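Thioredoxin-like protein (Klebsiella pneumoniae subsp. pneumoniae MGH 78578, PDB 3TY1) is of unknown function but has a galactose-mutarotase-like fold and probably binds carbohydrate, perhaps as an aldose 1-epimerase. Local coordinates at residues E75-V87 and Y210-G222. Sequence-based numbering, arbitrary orientation.
Sequences EGFGSRMGWDSPV and YHSNFGTPILEEG. With SO4 (sulfate ion), chain L.
Gly82 and Trp83 run against Phe214 and Gly215, with Trp83 CA 4.5 Å from Gly215 CA, and one direct backbone hydrogen bond joins the two segments here, from Gly215 N to Gly82 O (2.7 Å). Its donor stands 40° above the carbonyl plane, a geometry unlike that of regular sheet pairing. A water supplements it, accepting from Gly82 N and lying within hydrogen-bonding range of Arg80 O and Gly215 O.

The principal polar grip comes from Arg80, whose chain is extended from CG to NE and passes Pro217 CD. Arg80 NE (2.8 Å) and NH2 (3.0 Å) both donate to Thr216 O, a side-on fork in which the carbonyl oxygen lies near the guanidinium plane; NE meets it almost in line with the C=O bond, at 165°. The other end of the Arg80 guanidinium takes Asp84 end-on, NH1 bonding OD1 at 2.9 Å and NH2 bonding OD2, both oxygens approached from above the carboxylate plane. The guanidinium is thus fixed in its rotation between the Thr216 carbonyl and the Asp84 carboxylate, the NH2-OD2 bond leaving its plane.

Packing contacts accompany this. Pro217 CG lies 3.6 Å from Ser79 OG, and Ile218 CD1 rests against Arg80 O. With CG beside its backbone N (chi1 -57°), selenomethionine Met81 runs alongside Phe214 and brings SE to the ring edge, 3.9 Å from CE1, a Met-aromatic contact. Asn213 CB packs 3.7 Å from Trp83 CD1, while Trp83 NE1 and Asn213 ND2 both donate to Glu112 O. Asn213 OD1 takes an in-plane hydrogen bond from His211 ND1; His211 NE2 and His136 NE2 hold a sulfate ion, probably from the crystallisation liquor.

The contact therefore ties the edge strand 79-81 of the six-stranded sheet to the end of strand 204-214, and the carboxylate of Asp84 probably offsets the charge of Arg80 where it grips the Thr216 carbonyl.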
ATOM      1  N   GLU A  75      14.549  -2.974 -27.414  1.00 27.79           N
ATOM      2  CA  GLU A  75      14.208  -2.614 -28.787  1.00 30.32           C
ATOM      3  C   GLU A  75      15.478  -2.370 -29.584  1.00 29.30           C
ATOM      4  O   GLU A  75      16.387  -1.680 -29.122  1.00 30.03           O
ATOM      5  CB  GLU A  75      13.367  -1.306 -28.894  1.00 29.04           C
ATOM      6  CG  GLU A  75      12.110  -1.204 -28.009  1.00 44.60           C
ATOM      7  CD  GLU A  75      11.632   0.272 -27.677  1.00 61.05           C
ATOM      8  OE1 GLU A  75      12.235   1.012 -26.807  1.00 47.70           O
ATOM      9  OE2 GLU A  75      10.587   0.667 -28.251  1.00 63.59           O
ATOM     10  N   GLY A  76      15.504  -2.871 -30.816  1.00 26.92           N
ATOM     11  CA  GLY A  76      16.606  -2.614 -31.718  1.00 28.49           C
ATOM     12  C   GLY A  76      16.576  -3.527 -32.922  1.00 29.45           C
ATOM     13  O   GLY A  76      15.819  -4.510 -32.963  1.00 31.99           O
ATOM     14  N   PHE A  77      17.388  -3.181 -33.905  1.00 31.74           N
ATOM     15  CA  PHE A  77      17.559  -3.979 -35.108  1.00 31.55           C
ATOM     16  C   PHE A  77      16.241  -4.347 -35.813  1.00 33.83           C
ATOM     17  O   PHE A  77      16.126  -5.437 -36.365  1.00 36.75           O
ATOM     18  CB  PHE A  77      18.379  -5.226 -34.759  1.00 31.29           C
ATOM     19  CG  PHE A  77      19.718  -4.909 -34.126  1.00 29.61           C
ATOM     20  CD1 PHE A  77      20.823  -4.605 -34.927  1.00 34.04           C
ATOM     21  CD2 PHE A  77      19.867  -4.872 -32.730  1.00 29.91           C
ATOM     22  CE1 PHE A  77      22.074  -4.324 -34.354  1.00 34.40           C
ATOM     23  CE2 PHE A  77      21.109  -4.563 -32.142  1.00 29.34           C
ATOM     24  CZ  PHE A  77      22.221  -4.290 -32.969  1.00 33.08           C
ATOM     25  N   GLY A  78      15.255  -3.460 -35.760  1.00 34.69           N
ATOM     26  CA  GLY A  78      13.958  -3.683 -36.404  1.00 35.62           C
ATOM     27  C   GLY A  78      13.037  -4.642 -35.660  1.00 36.92           C
ATOM     28  O   GLY A  78      12.071  -5.130 -36.222  1.00 37.01           O
ATOM     29  N   SER A  79      13.316  -4.910 -34.390  1.00 34.32           N
ATOM     30  CA  SER A  79      12.528  -5.871 -33.626  1.00 33.43           C
ATOM     31  C   SER A  79      12.505  -5.436 -32.159  1.00 32.50           C
ATOM     32  O   SER A  79      12.912  -4.308 -31.806  1.00 30.21           O
ATOM     33  CB  SER A  79      13.121  -7.288 -33.819  1.00 33.22           C
ATOM     34  OG  SER A  79      12.350  -8.321 -33.196  1.00 30.82           O
ATOM     35  N   ARG A  80      12.016  -6.323 -31.309  1.00 32.42           N
ATOM     36  CA  ARG A  80      11.971  -6.055 -29.875  1.00 31.96           C
ATOM     37  C   ARG A  80      11.787  -7.313 -29.095  1.00 31.36           C
ATOM     38  O   ARG A  80      11.287  -8.299 -29.627  1.00 31.19           O
ATOM     39  CB  ARG A  80      10.808  -5.130 -29.500  1.00 33.79           C
ATOM     40  CG  ARG A  80       9.447  -5.755 -29.581  1.00 38.90           C
ATOM     41  CD  ARG A  80       8.351  -4.986 -28.826  1.00 43.79           C
ATOM     42  NE  ARG A  80       7.141  -5.816 -28.930  1.00 45.83           N
ATOM     43  CZ  ARG A  80       5.942  -5.544 -28.404  1.00 46.75           C
ATOM     44  NH1 ARG A  80       5.734  -4.465 -27.662  1.00 42.95           N
ATOM     45  NH2 ARG A  80       4.946  -6.394 -28.611  1.00 43.88           N
HETATM   46  N   MSE A  81      12.166  -7.244 -27.818  1.00 27.89           N
HETATM   47  CA  MSE A  81      11.823  -8.250 -26.847  1.00 27.44           C
HETATM   48  C   MSE A  81      10.813  -7.553 -25.941  1.00 27.13           C
HETATM   49  O   MSE A  81      11.116  -6.540 -25.288  1.00 24.62           O
HETATM   50  CB  MSE A  81      13.031  -8.709 -26.015  1.00 28.03           C
HETATM   51  CG  MSE A  81      14.224  -9.253 -26.809  1.00 34.08           C
HETATM   52 SE   MSE A  81      15.570  -9.874 -25.506  0.75 28.03          SE
HETATM   53  CE  MSE A  81      16.910 -10.082 -26.828  1.00 38.11           C
ATOM     54  N   GLY A  82       9.606  -8.075 -25.908  1.00 28.60           N
ATOM     55  CA  GLY A  82       8.566  -7.505 -25.064  1.00 29.42           C
ATOM     56  C   GLY A  82       7.220  -7.842 -25.617  1.00 28.02           C
ATOM     57  O   GLY A  82       7.096  -8.543 -26.671  1.00 28.45           O
ATOM     58  N   TRP A  83       6.209  -7.311 -24.943  1.00 28.43           N
ATOM     59  CA  TRP A  83       4.809  -7.573 -25.302  1.00 29.50           C
ATOM     60  C   TRP A  83       3.923  -6.442 -24.832  1.00 30.09           C
ATOM     61  O   TRP A  83       4.362  -5.580 -24.083  1.00 28.29           O
ATOM     62  CB  TRP A  83       4.349  -8.903 -24.698  1.00 26.82           C
ATOM     63  CG  TRP A  83       4.334  -8.957 -23.154  1.00 24.05           C
ATOM     64  CD1 TRP A  83       5.392  -8.907 -22.321  1.00 28.26           C
ATOM     65  CD2 TRP A  83       3.168  -9.145 -22.322  1.00 27.57           C
ATOM     66  NE1 TRP A  83       4.970  -9.004 -21.010  1.00 25.61           N
ATOM     67  CE2 TRP A  83       3.605  -9.148 -20.989  1.00 29.70           C
ATOM     68  CE3 TRP A  83       1.787  -9.285 -22.595  1.00 29.68           C
ATOM     69  CZ2 TRP A  83       2.710  -9.292 -19.891  1.00 28.58           C
ATOM     70  CZ3 TRP A  83       0.899  -9.417 -21.531  1.00 28.02           C
ATOM     71  CH2 TRP A  83       1.365  -9.434 -20.185  1.00 27.97           C
ATOM     72  N   ASP A  84       2.682  -6.451 -25.305  1.00 32.94           N
ATOM     73  CA  ASP A  84       1.720  -5.405 -25.015  1.00 33.93           C
ATOM     74  C   ASP A  84       0.656  -5.945 -24.085  1.00 34.82           C
ATOM     75  O   ASP A  84      -0.209  -6.706 -24.492  1.00 36.79           O
ATOM     76  CB  ASP A  84       1.104  -4.914 -26.318  1.00 34.96           C
ATOM     77  CG  ASP A  84       2.165  -4.489 -27.309  1.00 40.54           C
ATOM     78  OD1 ASP A  84       3.011  -3.661 -26.925  1.00 40.33           O
ATOM     79  OD2 ASP A  84       2.186  -5.032 -28.429  1.00 41.01           O
ATOM     80  N   SER A  85       0.814  -5.618 -22.819  1.00 32.16           N
ATOM     81  CA  SER A  85      -0.110  -6.014 -21.763  1.00 30.17           C
ATOM     82  C   SER A  85      -1.245  -5.006 -21.665  1.00 27.39           C
ATOM     83  O   SER A  85      -1.062  -3.832 -22.038  1.00 27.07           O
ATOM     84  CB  SER A  85       0.661  -6.046 -20.471  1.00 30.21           C
ATOM     85  OG  SER A  85      -0.130  -6.244 -19.334  1.00 28.00           O
ATOM     86  N   PRO A  86      -2.423  -5.429 -21.140  1.00 27.41           N
ATOM     87  CA  PRO A  86      -3.420  -4.425 -20.793  1.00 27.28           C
ATOM     88  C   PRO A  86      -2.971  -3.423 -19.727  1.00 26.21           C
ATOM     89  O   PRO A  86      -3.580  -2.367 -19.614  1.00 25.41           O
ATOM     90  CB  PRO A  86      -4.596  -5.269 -20.265  1.00 29.90           C
ATOM     91  CG  PRO A  86      -3.967  -6.591 -19.806  1.00 29.27           C
ATOM     92  CD  PRO A  86      -2.917  -6.800 -20.862  1.00 29.50           C
ATOM     93  N   VAL A  87      -1.998  -3.783 -18.896  1.00 27.00           N
ATOM     94  CA  VAL A  87      -1.442  -2.912 -17.854  1.00 26.66           C
ATOM     95  C   VAL A  87      -0.366  -2.041 -18.580  1.00 29.94           C
ATOM     96  O   VAL A  87       0.724  -2.525 -18.941  1.00 28.37           O
ATOM     97  CB  VAL A  87      -0.789  -3.711 -16.712  1.00 27.79           C
ATOM     98  CG1 VAL A  87      -0.147  -2.758 -15.676  1.00 25.90           C
ATOM     99  CG2 VAL A  87      -1.795  -4.673 -16.049  1.00 26.77           C
ATOM    100  N   TYR A 210      13.295 -16.730 -14.009  1.00 28.60           N
ATOM    101  CA  TYR A 210      13.587 -15.585 -14.871  1.00 28.76           C
ATOM    102  C   TYR A 210      12.516 -15.585 -15.970  1.00 28.62           C
ATOM    103  O   TYR A 210      12.666 -16.210 -17.032  1.00 33.03           O
ATOM    104  CB  TYR A 210      15.012 -15.684 -15.404  1.00 29.52           C
ATOM    105  CG  TYR A 210      16.007 -15.253 -14.350  1.00 31.92           C
ATOM    106  CD1 TYR A 210      16.418 -16.103 -13.351  1.00 34.58           C
ATOM    107  CD2 TYR A 210      16.475 -13.938 -14.321  1.00 31.22           C
ATOM    108  CE1 TYR A 210      17.292 -15.660 -12.352  1.00 29.22           C
ATOM    109  CE2 TYR A 210      17.339 -13.530 -13.403  1.00 30.67           C
ATOM    110  CZ  TYR A 210      17.755 -14.380 -12.401  1.00 30.67           C
ATOM    111  OH  TYR A 210      18.602 -13.896 -11.440  1.00 33.09           O
ATOM    112  N   HIS A 211      11.418 -14.900 -15.687  1.00 28.25           N
ATOM    113  CA  HIS A 211      10.198 -14.976 -16.461  1.00 28.07           C
ATOM    114  C   HIS A 211      10.342 -14.030 -17.650  1.00 30.18           C
ATOM    115  O   HIS A 211      10.112 -12.822 -17.535  1.00 29.88           O
ATOM    116  CB  HIS A 211       9.040 -14.600 -15.510  1.00 32.46           C
ATOM    117  CG  HIS A 211       7.684 -15.015 -15.960  1.00 35.64           C
ATOM    118  ND1 HIS A 211       7.163 -14.659 -17.183  1.00 33.64           N
ATOM    119  CD2 HIS A 211       6.685 -15.652 -15.294  1.00 40.71           C
ATOM    120  CE1 HIS A 211       5.906 -15.064 -17.257  1.00 38.62           C
ATOM    121  NE2 HIS A 211       5.594 -15.685 -16.131  1.00 36.14           N
ATOM    122  N   SER A 212      10.748 -14.583 -18.786  1.00 27.64           N
ATOM    123  CA  SER A 212      11.162 -13.781 -19.952  1.00 27.29           C
ATOM    124  C   SER A 212      10.101 -13.869 -21.038  1.00 27.95           C
ATOM    125  O   SER A 212       9.767 -14.975 -21.497  1.00 26.86           O
ATOM    126  CB  SER A 212      12.545 -14.244 -20.402  1.00 30.22           C
ATOM    127  OG  SER A 212      13.457 -14.339 -19.277  1.00 30.70           O
ATOM    128  N   ASN A 213       9.598 -12.717 -21.494  1.00 28.05           N
ATOM    129  CA  ASN A 213       8.342 -12.640 -22.239  1.00 26.40           C
ATOM    130  C   ASN A 213       8.486 -11.973 -23.588  1.00 28.98           C
ATOM    131  O   ASN A 213       8.999 -10.858 -23.674  1.00 29.09           O
ATOM    132  CB  ASN A 213       7.315 -11.901 -21.346  1.00 30.12           C
ATOM    133  CG  ASN A 213       7.346 -12.420 -19.906  1.00 30.21           C
ATOM    134  OD1 ASN A 213       7.229 -13.608 -19.696  1.00 32.32           O
ATOM    135  ND2 ASN A 213       7.546 -11.542 -18.934  1.00 31.79           N
ATOM    136  N   PHE A 214       8.011 -12.645 -24.639  1.00 28.52           N
ATOM    137  CA  PHE A 214       8.253 -12.206 -26.026  1.00 29.98           C
ATOM    138  C   PHE A 214       6.928 -12.233 -26.770  1.00 29.46           C
ATOM    139  O   PHE A 214       6.220 -13.232 -26.731  1.00 27.92           O
ATOM    140  CB  PHE A 214       9.262 -13.144 -26.736  1.00 28.03           C
ATOM    141  CG  PHE A 214      10.547 -13.322 -25.980  1.00 32.54           C
ATOM    142  CD1 PHE A 214      11.593 -12.416 -26.114  1.00 29.62           C
ATOM    143  CD2 PHE A 214      10.687 -14.366 -25.072  1.00 35.65           C
ATOM    144  CE1 PHE A 214      12.789 -12.578 -25.384  1.00 33.77           C
ATOM    145  CE2 PHE A 214      11.840 -14.512 -24.335  1.00 29.49           C
ATOM    146  CZ  PHE A 214      12.924 -13.618 -24.506  1.00 29.18           C
ATOM    147  N   GLY A 215       6.581 -11.113 -27.397  1.00 30.01           N
ATOM    148  CA  GLY A 215       5.353 -11.016 -28.194  1.00 32.54           C
ATOM    149  C   GLY A 215       5.753 -10.676 -29.614  1.00 32.16           C
ATOM    150  O   GLY A 215       6.883 -11.028 -30.078  1.00 32.20           O
ATOM    151  N   THR A 216       4.857  -9.995 -30.321  1.00 33.27           N
ATOM    152  CA  THR A 216       5.159  -9.559 -31.686  1.00 35.72           C
ATOM    153  C   THR A 216       6.357  -8.581 -31.661  1.00 33.50           C
ATOM    154  O   THR A 216       6.546  -7.886 -30.671  1.00 34.41           O
ATOM    155  CB  THR A 216       3.932  -8.890 -32.373  1.00 39.37           C
ATOM    156  OG1 THR A 216       3.548  -7.735 -31.632  1.00 40.15           O
ATOM    157  CG2 THR A 216       2.758  -9.848 -32.440  1.00 47.45           C
ATOM    158  N   PRO A 217       7.152  -8.501 -32.742  1.00 34.07           N
ATOM    159  CA  PRO A 217       7.085  -9.177 -34.042  1.00 36.64           C
ATOM    160  C   PRO A 217       7.725 -10.547 -34.116  1.00 37.09           C
ATOM    161  O   PRO A 217       7.761 -11.129 -35.202  1.00 40.61           O
ATOM    162  CB  PRO A 217       7.875  -8.241 -34.952  1.00 39.70           C
ATOM    163  CG  PRO A 217       8.910  -7.627 -34.030  1.00 36.56           C
ATOM    164  CD  PRO A 217       8.308  -7.569 -32.667  1.00 34.59           C
ATOM    165  N   ILE A 218       8.279 -11.050 -33.014  1.00 33.18           N
ATOM    166  CA  ILE A 218       8.883 -12.397 -33.010  1.00 35.53           C
ATOM    167  C   ILE A 218       7.798 -13.452 -32.992  1.00 35.90           C
ATOM    168  O   ILE A 218       7.789 -14.356 -33.820  1.00 35.55           O
ATOM    169  CB  ILE A 218       9.837 -12.605 -31.842  1.00 34.83           C
ATOM    170  CG1 ILE A 218      10.978 -11.567 -31.896  1.00 36.15           C
ATOM    171  CG2 ILE A 218      10.409 -14.002 -31.904  1.00 37.09           C
ATOM    172  CD1 ILE A 218      11.921 -11.591 -30.690  1.00 33.49           C
ATOM    173  N   LEU A 219       6.870 -13.322 -32.049  1.00 34.28           N
ATOM    174  CA  LEU A 219       5.766 -14.265 -31.899  1.00 32.32           C
ATOM    175  C   LEU A 219       4.739 -13.958 -32.971  1.00 33.01           C
ATOM    176  O   LEU A 219       4.440 -12.801 -33.237  1.00 34.78           O
ATOM    177  CB  LEU A 219       5.126 -14.187 -30.504  1.00 31.12           C
ATOM    178  CG  LEU A 219       4.103 -15.247 -30.162  1.00 32.71           C
ATOM    179  CD1 LEU A 219       4.729 -16.631 -30.125  1.00 33.42           C
ATOM    180  CD2 LEU A 219       3.471 -14.900 -28.788  1.00 29.68           C
ATOM    181  N   GLU A 220       4.275 -15.020 -33.612  1.00 32.98           N
ATOM    182  CA  GLU A 220       3.284 -15.005 -34.675  1.00 34.00           C
ATOM    183  C   GLU A 220       2.917 -16.461 -34.953  1.00 36.53           C
ATOM    184  O   GLU A 220       3.558 -17.381 -34.434  1.00 35.57           O
ATOM    185  CB  GLU A 220       3.847 -14.370 -35.950  1.00 35.95           C
ATOM    186  CG  GLU A 220       5.109 -15.069 -36.518  1.00 33.78           C
ATOM    187  CD  GLU A 220       5.700 -14.380 -37.726  1.00 41.69           C
ATOM    188  OE1 GLU A 220       5.271 -13.266 -38.055  1.00 46.58           O
ATOM    189  OE2 GLU A 220       6.610 -14.973 -38.353  1.00 45.24           O
ATOM    190  N   GLU A 221       1.856 -16.652 -35.716  1.00 37.36           N
ATOM    191  CA  GLU A 221       1.489 -17.969 -36.237  1.00 38.65           C
ATOM    192  C   GLU A 221       2.694 -18.560 -36.976  1.00 38.32           C
ATOM    193  O   GLU A 221       3.266 -17.909 -37.853  1.00 38.14           O
ATOM    194  CB  GLU A 221       0.323 -17.845 -37.225  1.00 38.59           C
ATOM    195  CG  GLU A 221      -0.240 -19.176 -37.656  1.00 49.01           C
ATOM    196  CD  GLU A 221      -1.512 -19.022 -38.464  1.00 62.07           C
ATOM    197  OE1 GLU A 221      -2.500 -18.430 -37.964  1.00 75.62           O
ATOM    198  OE2 GLU A 221      -1.536 -19.506 -39.597  1.00 69.64           O
ATOM    199  N   GLY A 222       3.073 -19.781 -36.616  1.00 37.19           N
ATOM    200  CA  GLY A 222       4.179 -20.469 -37.275  1.00 39.87           C
ATOM    201  C   GLY A 222       5.530 -20.141 -36.657  1.00 38.81           C
ATOM    202  O   GLY A 222       6.551 -20.659 -37.098  1.00 37.40           O
TER
HETATM  203  S   SO4 L 513       2.080 -16.569 -15.306  1.00 85.78           S
HETATM  204  O1  SO4 L 513       1.681 -15.395 -16.090  1.00 72.42           O
HETATM  205  O2  SO4 L 513       2.195 -17.757 -16.180  1.00 83.89           O
HETATM  206  O3  SO4 L 513       3.365 -16.338 -14.640  1.00 56.69           O
HETATM  207  O4  SO4 L 513       1.061 -16.799 -14.280  1.00 75.53           O
HETATM  208  O   HOH W   1       9.305  -9.943 -28.441  1.00 33.46           O